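401aa long hypothetical glucose-1-phosphate thymidylyltransferase (PDB 2GGO) catalyses nucleotidyl transfer to sugar 1-phosphates and, as a bifunctional enzyme, takes part in the synthesis of UDP-N-acetylglucosamine and UDP-N-acetylgalactosamine. Local coordinates at residues K115-I120 / K162-I167; F168-K173 / N189-D194; N214-N219 / D314-E319; R278-L283 / V295-I300. All coordinates share one frame; numbering follows the deposited sequence.

Interaction 1 (K115-I120 / K162-I167)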
# COMPACT_ATOMS: atom_id res chain seq x y z
N LYS A 115 -6.45 -1.95 30.29
CA LYS A 115 -5.35 -1.62 31.16
C LYS A 115 -4.17 -2.47 30.80
O LYS A 115 -3.02 -2.03 30.90
CB LYS A 115 -5.75 -1.88 32.61
CG LYS A 115 -4.60 -1.77 33.62
CD LYS A 115 -4.90 -0.75 34.73
CE LYS A 115 -3.68 -0.57 35.68
NZ LYS A 115 -2.36 -0.30 34.98
N GLU A 116 -4.45 -3.71 30.40
CA GLU A 116 -3.38 -4.65 30.07
C GLU A 116 -2.81 -4.40 28.67
O GLU A 116 -3.42 -3.72 27.84
CB GLU A 116 -3.86 -6.10 30.16
CG GLU A 116 -5.04 -6.32 31.08
CD GLU A 116 -6.31 -6.51 30.31
OE1 GLU A 116 -7.38 -5.93 30.66
OE2 GLU A 116 -6.22 -7.26 29.31
N ASN A 117 -1.62 -4.95 28.45
CA ASN A 117 -1.03 -5.02 27.14
C ASN A 117 -1.88 -5.91 26.26
O ASN A 117 -2.17 -7.04 26.63
CB ASN A 117 0.37 -5.59 27.23
CG ASN A 117 1.31 -4.71 28.01
OD1 ASN A 117 1.86 -3.76 27.48
ND2 ASN A 117 1.53 -5.04 29.28
N ALA A 118 -2.30 -5.40 25.10
CA ALA A 118 -3.08 -6.20 24.15
C ALA A 118 -2.52 -6.16 22.70
O ALA A 118 -1.65 -5.35 22.38
CB ALA A 118 -4.57 -5.80 24.18
N ILE A 119 -3.05 -7.02 21.85
CA ILE A 119 -2.53 -7.21 20.51
C ILE A 119 -3.65 -7.70 19.62
O ILE A 119 -4.48 -8.49 20.05
CB ILE A 119 -1.34 -8.18 20.57
CG1 ILE A 119 -0.04 -7.40 20.47
CG2 ILE A 119 -1.40 -9.32 19.54
CD1 ILE A 119 1.13 -8.28 20.32
N ILE A 120 -3.72 -7.17 18.40
CA ILE A 120 -4.75 -7.60 17.44
C ILE A 120 -4.22 -8.72 16.56
O ILE A 120 -3.06 -8.71 16.16
CB ILE A 120 -5.38 -6.41 16.68
CG1 ILE A 120 -6.16 -5.55 17.68
CG2 ILE A 120 -6.32 -6.89 15.56
CD1 ILE A 120 -6.60 -4.20 17.19
N LYS A 162 -1.38 -2.32 21.64
CA LYS A 162 -1.61 -1.37 22.73
C LYS A 162 -0.70 -1.85 23.87
O LYS A 162 -0.98 -2.86 24.53
CB LYS A 162 -3.08 -1.37 23.16
CG LYS A 162 -3.60 -0.14 23.85
CD LYS A 162 -3.07 0.03 25.27
CE LYS A 162 -3.57 -1.06 26.22
NZ LYS A 162 -3.17 -0.91 27.67
N LEU A 163 0.40 -1.12 24.06
CA LEU A 163 1.47 -1.57 24.93
C LEU A 163 1.70 -0.55 26.02
O LEU A 163 1.61 0.67 25.77
CB LEU A 163 2.77 -1.82 24.15
CG LEU A 163 2.77 -2.81 22.97
CD1 LEU A 163 4.07 -2.74 22.23
CD2 LEU A 163 2.47 -4.24 23.38
N ASN A 164 1.96 -1.06 27.22
CA ASN A 164 2.34 -0.22 28.36
C ASN A 164 3.86 -0.08 28.48
O ASN A 164 4.61 -0.88 27.92
CB ASN A 164 1.72 -0.77 29.63
CG ASN A 164 0.29 -1.22 29.43
OD1 ASN A 164 -0.55 -0.46 28.95
ND2 ASN A 164 0.02 -2.46 29.77
N SER A 165 4.31 0.95 29.19
CA SER A 165 5.74 1.25 29.32
C SER A 165 6.63 0.06 29.76
O SER A 165 7.86 0.14 29.68
CB SER A 165 5.92 2.46 30.24
OG SER A 165 4.99 2.43 31.31
N ASP A 166 6.03 -1.05 30.21
CA ASP A 166 6.77 -2.30 30.48
C ASP A 166 7.46 -2.86 29.26
O ASP A 166 8.33 -3.71 29.38
CB ASP A 166 5.84 -3.41 30.96
CG ASP A 166 4.83 -2.93 31.95
OD1 ASP A 166 5.16 -1.99 32.69
OD2 ASP A 166 3.71 -3.51 31.96
N ILE A 167 7.05 -2.41 28.08
CA ILE A 167 7.66 -2.91 26.86
C ILE A 167 9.16 -2.57 26.80
O ILE A 167 9.95 -3.39 26.32
CB ILE A 167 6.91 -2.45 25.58
CG1 ILE A 167 7.23 -3.39 24.41
CG2 ILE A 167 7.23 -0.98 25.23
CD1 ILE A 167 7.07 -4.89 24.72
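Asn117 and Asn164 each set CG beside the backbone N (chi1 -64° for Asn117), and these turns bring the two amides together. Asn117 OD1 takes up the backbone N-H of Asn164 at 2.7 Å in an almost straight bond of 176°, though the donor stands tilted from the carbonyl plane. The two amide planes are 52° apart, and ND2 of Asn117 comes within 3.0 Å of ND2 of Asn164, a tight approach of two donors. Asn164 ND2 offers a weak bond to Lys115 O.

Lys162 leaves the strand beside this pair. Its chain bends at chi2 and chi3, folding back so that NZ stands 2.8 Å from Glu116 O, above that carbonyl's plane, and 3.0 Å from Asn164 OD1, where it meets a lone pair in the plane. Leu114 O also accepts from NZ, and Glu92 forms a salt bridge with it. Between the strands, the antiparallel hydrogen-bonded pair of Ala118 and Lys162 exchanges both backbone bonds, Ala118 N to Lys162 O at 2.9 Å and the return bond from Lys162 N. This joins strands 117-123 and 155-164 in the mixed sheet of the GT-A-type nucleotidyltransferase domain. An alanine at Asn117 removes the side-chain acceptor, and the Asn164 N-H would probably be left without its mate. The largely buried ammonium of Lys162 is surrounded by carbonyl oxygens and a carboxylate, which probably keeps it charged.

Interaction 2 (F168-K173 / N189-D194)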
# COMPACT_ATOMS: atom_id res chain seq x y z
N PHE A 168 9.54 -1.40 27.32
CA PHE A 168 10.93 -0.92 27.23
C PHE A 168 11.91 -1.85 27.95
O PHE A 168 13.00 -2.13 27.45
CB PHE A 168 11.04 0.51 27.74
CG PHE A 168 10.15 1.48 27.02
CD1 PHE A 168 10.44 1.87 25.71
CD2 PHE A 168 9.01 2.00 27.64
CE1 PHE A 168 9.61 2.77 25.03
CE2 PHE A 168 8.17 2.90 26.97
CZ PHE A 168 8.48 3.29 25.67
N THR A 169 11.49 -2.35 29.10
CA THR A 169 12.25 -3.33 29.86
C THR A 169 12.73 -4.50 28.99
O THR A 169 13.93 -4.76 28.90
CB THR A 169 11.43 -3.83 31.06
OG1 THR A 169 11.08 -2.71 31.88
CG2 THR A 169 12.22 -4.84 31.88
N TYR A 170 11.79 -5.19 28.34
CA TYR A 170 12.11 -6.38 27.53
C TYR A 170 12.77 -6.03 26.20
O TYR A 170 13.29 -6.91 25.51
CB TYR A 170 10.87 -7.25 27.30
CG TYR A 170 10.13 -7.60 28.57
CD1 TYR A 170 9.26 -6.69 29.16
CD2 TYR A 170 10.31 -8.84 29.18
CE1 TYR A 170 8.59 -6.99 30.35
CE2 TYR A 170 9.63 -9.16 30.36
CZ TYR A 170 8.77 -8.23 30.94
OH TYR A 170 8.09 -8.51 32.10
N LEU A 171 12.75 -4.75 25.83
CA LEU A 171 13.38 -4.28 24.60
C LEU A 171 14.89 -4.25 24.74
O LEU A 171 15.63 -4.45 23.77
CB LEU A 171 12.87 -2.88 24.21
CG LEU A 171 11.72 -2.71 23.21
CD1 LEU A 171 11.19 -1.27 23.25
CD2 LEU A 171 12.15 -3.09 21.78
N ASP A 172 15.34 -3.99 25.97
CA ASP A 172 16.76 -3.99 26.30
C ASP A 172 17.24 -5.41 26.54
O ASP A 172 18.30 -5.80 26.06
CB ASP A 172 17.01 -3.15 27.56
CG ASP A 172 16.54 -1.71 27.40
OD1 ASP A 172 17.35 -0.81 27.69
OD2 ASP A 172 15.39 -1.49 26.99
N LYS A 173 16.43 -6.18 27.27
CA LYS A 173 16.74 -7.57 27.60
C LYS A 173 16.79 -8.43 26.34
O LYS A 173 17.48 -9.46 26.32
CB LYS A 173 15.75 -8.14 28.62
CG LYS A 173 15.65 -7.34 29.93
CD LYS A 173 15.41 -8.23 31.15
CE LYS A 173 14.10 -9.03 31.07
NZ LYS A 173 12.88 -8.20 31.33
N ASN A 189 7.40 -11.23 23.32
CA ASN A 189 7.40 -12.66 23.63
C ASN A 189 7.89 -13.03 25.02
O ASN A 189 7.35 -13.95 25.65
CB ASN A 189 8.09 -13.46 22.53
CG ASN A 189 7.10 -14.12 21.60
OD1 ASN A 189 7.40 -14.37 20.44
ND2 ASN A 189 5.91 -14.40 22.11
N LEU A 190 8.90 -12.31 25.51
CA LEU A 190 9.33 -12.41 26.91
C LEU A 190 8.28 -11.84 27.86
O LEU A 190 7.99 -12.44 28.90
CB LEU A 190 10.67 -11.68 27.16
CG LEU A 190 11.73 -11.35 26.10
CD1 LEU A 190 12.77 -10.46 26.78
CD2 LEU A 190 12.37 -12.58 25.43
N MET A 191 7.73 -10.68 27.51
CA MET A 191 6.70 -10.02 28.30
C MET A 191 5.46 -10.89 28.46
O MET A 191 4.87 -10.93 29.53
CB MET A 191 6.33 -8.66 27.69
CG MET A 191 5.46 -7.77 28.59
SD MET A 191 4.85 -6.24 27.82
CE MET A 191 3.60 -6.89 26.72
N ALA A 192 5.10 -11.61 27.40
CA ALA A 192 3.94 -12.51 27.40
C ALA A 192 4.08 -13.66 28.42
O ALA A 192 3.09 -14.30 28.79
CB ALA A 192 3.66 -13.06 25.99
N LYS A 193 5.32 -13.92 28.85
CA LYS A 193 5.58 -14.93 29.88
C LYS A 193 5.27 -14.41 31.28
O LYS A 193 4.62 -15.11 32.08
CB LYS A 193 7.02 -15.44 29.78
CG LYS A 193 7.31 -16.14 28.45
CD LYS A 193 6.30 -17.25 28.18
CE LYS A 193 5.98 -17.41 26.69
NZ LYS A 193 4.73 -18.24 26.50
N ASP A 194 5.69 -13.18 31.57
CA ASP A 194 5.42 -12.53 32.85
C ASP A 194 4.04 -11.88 32.82
O ASP A 194 3.18 -12.14 33.69
CB ASP A 194 6.49 -11.46 33.15
CG ASP A 194 7.88 -11.84 32.63
OD1 ASP A 194 8.03 -12.87 31.93
OD2 ASP A 194 8.84 -11.08 32.91
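Tyr170 OH donates to Asp194 OD2 at 2.8 Å, a bond that reaches the carboxylate from above its plane rather than within it. Ring and carboxylate planes stand 68° apart, and the oxygen sits at the ring's edge, beside CE2 as well as the hydroxyl. Much of the remaining contact is with aliphatic carbon. Over one face lies the backbone of Met191, its CA 3.6 Å above the plane and over the centre; Met191 CB adds a CH-pi contact 3.8 Å from the centroid. With CG anti to the backbone N (chi1 -169°), the methionine chain crosses the tyrosine at about a right angle and runs out past CE1, which CG meets at 3.7 Å. The sulfur follows in an oblique Met-aromatic contact, 5.3 Å from the centroid.

Two helices of the nucleotidyltransferase domain, 166-173 and 184-194, meet here, the short segments crossing at 126° with their axes 9.5 Å apart, so the tyrosine ring fills the gap between the backbones. A leucine in its place would probably leave the Asp194 carboxylate without its hydroxyl partner and uncover the Met191 backbone. Leu190 slides past the ring in the opposite direction, CB lying 3.5 Å from Tyr170 CD2 and CD1 reaching the ring's edge. On the face turned from Met191, NZ of Lys173 stands above the rim. That ammonium comes no nearer than 5.2 Å to Asp194 OD2, too far for an ion pair, though its charge may still favour the carboxylate. Behind this layer, Met191 also packs on Val197, the start of the edge strand of the central sheet.

Interaction 3 (N214-N219 / D314-E319)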
# COMPACT_ATOMS: atom_id res chain seq x y z
N ASN A 214 -0.29 -5.53 -4.18
CA ASN A 214 -1.24 -5.21 -3.09
C ASN A 214 -1.80 -3.83 -3.17
O ASN A 214 -2.86 -3.59 -2.66
CB ASN A 214 -0.69 -5.44 -1.68
CG ASN A 214 -0.17 -6.86 -1.46
OD1 ASN A 214 -0.81 -7.87 -1.81
ND2 ASN A 214 0.97 -6.95 -0.81
N ILE A 215 -1.12 -2.91 -3.84
CA ILE A 215 -1.75 -1.62 -4.16
C ILE A 215 -3.05 -1.78 -4.98
O ILE A 215 -4.03 -1.04 -4.81
CB ILE A 215 -0.74 -0.67 -4.87
CG1 ILE A 215 0.57 -0.60 -4.09
CG2 ILE A 215 -1.37 0.71 -5.13
CD1 ILE A 215 1.55 0.52 -4.55
N ILE A 216 -3.03 -2.76 -5.90
CA ILE A 216 -4.26 -3.13 -6.62
C ILE A 216 -5.28 -3.76 -5.65
O ILE A 216 -6.39 -3.32 -5.56
CB ILE A 216 -4.00 -4.02 -7.88
CG1 ILE A 216 -2.96 -3.34 -8.81
CG2 ILE A 216 -5.28 -4.07 -8.66
CD1 ILE A 216 -2.21 -4.28 -9.86
N ASP A 217 -4.89 -4.80 -4.96
CA ASP A 217 -5.68 -5.37 -3.88
C ASP A 217 -6.43 -4.28 -3.06
O ASP A 217 -7.68 -4.19 -3.15
CB ASP A 217 -4.77 -6.21 -2.98
CG ASP A 217 -4.15 -7.37 -3.70
OD1 ASP A 217 -4.63 -7.65 -4.81
OD2 ASP A 217 -3.18 -8.00 -3.20
N VAL A 218 -5.74 -3.43 -2.32
CA VAL A 218 -6.53 -2.50 -1.45
C VAL A 218 -7.39 -1.48 -2.18
O VAL A 218 -8.46 -1.01 -1.69
CB VAL A 218 -5.68 -1.79 -0.33
CG1 VAL A 218 -5.02 -2.81 0.52
CG2 VAL A 218 -4.61 -0.96 -0.98
N ASN A 219 -6.95 -1.08 -3.36
CA ASN A 219 -7.69 -0.03 -4.06
C ASN A 219 -8.93 -0.67 -4.60
O ASN A 219 -9.98 -0.03 -4.66
CB ASN A 219 -6.82 0.51 -5.22
CG ASN A 219 -6.16 1.78 -4.90
OD1 ASN A 219 -6.75 2.84 -5.00
ND2 ASN A 219 -4.90 1.72 -4.53
N ASP A 314 -4.26 -4.41 -15.43
CA ASP A 314 -3.63 -4.96 -14.22
C ASP A 314 -2.34 -4.35 -13.78
O ASP A 314 -1.42 -5.05 -13.32
CB ASP A 314 -3.37 -6.40 -14.45
CG ASP A 314 -4.64 -7.15 -14.84
OD1 ASP A 314 -5.44 -7.35 -13.89
OD2 ASP A 314 -4.84 -7.52 -16.07
N SER A 315 -2.24 -3.06 -13.87
CA SER A 315 -0.99 -2.38 -13.58
C SER A 315 -1.07 -1.33 -12.50
O SER A 315 -2.17 -0.92 -12.12
CB SER A 315 -0.50 -1.73 -14.85
OG SER A 315 -0.63 -2.70 -15.94
N VAL A 316 0.09 -0.91 -12.03
CA VAL A 316 0.14 0.23 -11.09
C VAL A 316 1.03 1.28 -11.67
O VAL A 316 2.22 1.02 -11.89
CB VAL A 316 0.72 -0.12 -9.72
CG1 VAL A 316 0.79 1.18 -8.87
CG2 VAL A 316 -0.18 -1.13 -8.97
N ILE A 317 0.50 2.46 -11.93
CA ILE A 317 1.33 3.48 -12.58
C ILE A 317 1.44 4.70 -11.68
O ILE A 317 0.44 5.24 -11.25
CB ILE A 317 0.74 3.88 -13.93
CG1 ILE A 317 0.79 2.74 -14.93
CG2 ILE A 317 1.41 5.06 -14.57
CD1 ILE A 317 -0.10 3.19 -16.14
N ALA A 318 2.66 5.15 -11.41
CA ALA A 318 2.83 6.09 -10.34
C ALA A 318 2.54 7.51 -10.82
O ALA A 318 1.73 7.65 -11.78
CB ALA A 318 4.16 5.92 -9.70
N GLU A 319 3.08 8.54 -10.18
CA GLU A 319 2.66 9.91 -10.50
C GLU A 319 3.44 10.54 -11.61
O GLU A 319 4.58 10.22 -11.82
CB GLU A 319 2.71 10.83 -9.24
CG GLU A 319 4.17 11.23 -8.68
CD GLU A 319 4.89 10.11 -7.97
OE1 GLU A 319 4.30 9.06 -7.80
OE2 GLU A 319 6.08 10.27 -7.57
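Ile216 reaches from its helix towards Val316. Its CB lies 4.9 Å from Val316 CG2 and makes no direct contact, but with CG1 placed beside the backbone N (chi1 -54°) the longer branch is aimed at the strand. CG1 meets Val316 CG2 at 3.6 Å, the closest carbon pair here. One bond further, CD1 slides past that methyl at 3.9 Å and ends 3.6 Å from Asp314 O, with Ser315 O also near. The isoleucine thus lies along the backbone leading into the strand, while the valine points the other way beside it. Ile215 supports the same methyl from the preceding helix position, its CB 4.2 Å from Val316 CG2.

The contact is buried, aliphatic carbon against methyl and methyl against backbone carbonyl, with Asp314 directing its carboxylate elsewhere, to Asn331, Lys296 and Arg352. Helix 212-225 lies here against the hexapeptide-repeat domain, a left-handed parallel beta-helix. Asn219, one turn on, bonds through ND2 to Ile215 O and to Pro27 O, and through OD1 to Leu29 N, tying the helix also to the nucleotidyltransferase domain. Val316 stands between strands 298-300 and 358-359 of the parallel sheet that the helix covers.

Interaction 4 (R278-L283 / V295-I300)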
# COMPACT_ATOMS: atom_id res chain seq x y z
N ARG A 278 -12.64 0.06 -17.94
CA ARG A 278 -13.20 -1.21 -17.59
C ARG A 278 -13.13 -1.39 -16.09
O ARG A 278 -12.43 -0.62 -15.42
CB ARG A 278 -12.47 -2.35 -18.30
CG ARG A 278 -12.89 -2.50 -19.79
CD ARG A 278 -11.88 -3.34 -20.57
NE ARG A 278 -11.93 -4.69 -20.06
CZ ARG A 278 -10.98 -5.61 -20.25
NH1 ARG A 278 -9.86 -5.31 -20.89
NH2 ARG A 278 -11.14 -6.82 -19.75
N PRO A 279 -13.83 -2.40 -15.57
CA PRO A 279 -13.88 -2.61 -14.11
C PRO A 279 -12.53 -2.50 -13.39
O PRO A 279 -11.51 -3.10 -13.80
CB PRO A 279 -14.45 -4.03 -13.99
CG PRO A 279 -15.44 -4.11 -15.17
CD PRO A 279 -14.65 -3.42 -16.30
N TYR A 280 -12.56 -1.76 -12.30
CA TYR A 280 -11.45 -1.55 -11.37
C TYR A 280 -10.41 -0.61 -11.91
O TYR A 280 -9.26 -0.67 -11.54
CB TYR A 280 -10.88 -2.86 -10.82
CG TYR A 280 -11.93 -3.55 -10.00
CD1 TYR A 280 -12.37 -2.99 -8.78
CD2 TYR A 280 -12.56 -4.72 -10.47
CE1 TYR A 280 -13.38 -3.59 -8.02
CE2 TYR A 280 -13.58 -5.34 -9.72
CZ TYR A 280 -13.98 -4.75 -8.50
OH TYR A 280 -14.99 -5.35 -7.76
N THR A 281 -10.87 0.33 -12.74
CA THR A 281 -10.06 1.42 -13.21
C THR A 281 -10.10 2.47 -12.11
O THR A 281 -11.16 2.94 -11.79
CB THR A 281 -10.59 2.00 -14.50
OG1 THR A 281 -10.32 1.05 -15.56
CG2 THR A 281 -9.89 3.33 -14.83
N ILE A 282 -8.94 2.83 -11.58
CA ILE A 282 -8.85 3.82 -10.52
C ILE A 282 -7.94 4.93 -10.97
O ILE A 282 -6.74 4.76 -11.07
CB ILE A 282 -8.35 3.12 -9.15
CG1 ILE A 282 -9.50 2.23 -8.60
CG2 ILE A 282 -7.83 4.13 -8.07
CD1 ILE A 282 -8.99 0.80 -8.35
N LEU A 283 -8.49 6.10 -11.29
CA LEU A 283 -7.60 7.18 -11.65
C LEU A 283 -7.55 8.10 -10.48
O LEU A 283 -8.59 8.74 -10.21
CB LEU A 283 -8.16 7.95 -12.86
CG LEU A 283 -8.55 6.95 -13.96
CD1 LEU A 283 -9.51 7.57 -15.02
CD2 LEU A 283 -7.29 6.45 -14.58
N VAL A 295 -8.25 0.95 -20.23
CA VAL A 295 -7.66 0.65 -18.93
C VAL A 295 -8.54 -0.34 -18.21
O VAL A 295 -9.76 -0.29 -18.33
CB VAL A 295 -7.53 1.96 -18.06
CG1 VAL A 295 -6.99 1.64 -16.66
CG2 VAL A 295 -6.68 2.98 -18.75
N LYS A 296 -7.90 -1.28 -17.50
CA LYS A 296 -8.62 -2.28 -16.75
C LYS A 296 -7.85 -2.62 -15.50
O LYS A 296 -6.62 -2.88 -15.55
CB LYS A 296 -8.74 -3.56 -17.58
CG LYS A 296 -9.81 -4.51 -17.03
CD LYS A 296 -9.32 -5.92 -17.14
CE LYS A 296 -7.89 -6.08 -16.86
NZ LYS A 296 -7.57 -7.56 -16.76
N GLU A 297 -8.55 -2.70 -14.39
CA GLU A 297 -7.89 -3.09 -13.14
C GLU A 297 -6.52 -2.52 -12.92
O GLU A 297 -5.53 -3.25 -12.74
CB GLU A 297 -7.78 -4.60 -13.03
CG GLU A 297 -7.76 -5.02 -11.58
CD GLU A 297 -8.28 -6.42 -11.38
OE1 GLU A 297 -7.60 -7.24 -10.73
OE2 GLU A 297 -9.38 -6.71 -11.91
N SER A 298 -6.44 -1.21 -12.86
CA SER A 298 -5.14 -0.57 -12.58
C SER A 298 -5.34 0.68 -11.78
O SER A 298 -6.40 1.26 -11.79
CB SER A 298 -4.43 -0.17 -13.90
OG SER A 298 -4.66 -1.16 -14.86
N VAL A 299 -4.26 1.10 -11.15
CA VAL A 299 -4.22 2.26 -10.33
C VAL A 299 -3.26 3.17 -11.04
O VAL A 299 -2.09 2.81 -11.29
CB VAL A 299 -3.68 1.90 -8.92
CG1 VAL A 299 -3.75 3.11 -8.01
CG2 VAL A 299 -4.54 0.71 -8.35
N ILE A 300 -3.74 4.33 -11.39
CA ILE A 300 -2.91 5.30 -12.13
C ILE A 300 -2.95 6.56 -11.26
O ILE A 300 -3.99 7.15 -11.04
CB ILE A 300 -3.48 5.52 -13.56
CG1 ILE A 300 -3.45 4.21 -14.40
CG2 ILE A 300 -2.71 6.55 -14.32
CD1 ILE A 300 -4.29 4.30 -15.73
O HOH W 1 -11.53 -5.62 -14.27
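Over one face of the Arg278 guanidinium lies the aliphatic chain of Lys296, its CD 3.3 Å above the plane and offset towards the rim, next to NH2. The other flat group, the Tyr280 ring, is approached obliquely by the Glu297 carboxylate, the planes 86° apart, as the two side chains run side by side and CB of Tyr280 touches CG of Glu297 at 3.9 Å. These pairs join successive coils of a left-handed parallel beta-helix, the fold built by hexapeptide repeats, in which equivalent residues stack from turn to turn. Arginine and lysine bring like charges near each other, but each has its own counterion, Glu294 for Arg278 and Asp314 for Lys296. Tyr280 and Glu297 share Lys220 of the covering helix 212-225, through a cation-pi contact and a salt bridge, and Tyr280 OH bonds to Asp224.

Backbone bonds set the register. Arg278 N reaches Val295 O at 2.9 Å, and Glu297 N donates to Pro279 O, a carbonyl of the type II turn from Arg278 to Thr281. Further on, Ile282 N binds Ser298 O and Ile300 N binds Ile282 O, both 3.0 Å and nearly along the C=O axis. Ile282 packs against Val299, and Leu283 CD2 against Ile300 CD1 at 3.9 Å, each pair on its own face of the sheet. Thr281 OG1, set beside its backbone N (chi1 -72°), closes back on the turn, donating to a lone pair of Arg278 O at 2.7 Å. A water donates to Pro279 O at 2.6 Å and, more weakly, to Glu297 OE2.

In the fold
Interactions 1 and 2 belong to the nucleotidyltransferase domain and touch through Met191, whose CE meets Asn117 CG at 3.4 Å; both use helix 166-173. Interaction 4 lies in the beta-helix, its centre about 41 Å from that of interaction 1, and interaction 3 joins the two domains, its centre about 9 Å from that of interaction 4. Strands 298-300 and 316-317 are sheet neighbours, and a probable hydrogen bond from Ile317 N to Val299 O, 2.7 Å long, links the two contacts. Interaction 3 is buried and has no polar bond between its segments; the other three are partly buried and mix polar bonds with packing: amides and an ammonium in 1, an aromatic ring in 2, repeated backbone bonds in 4.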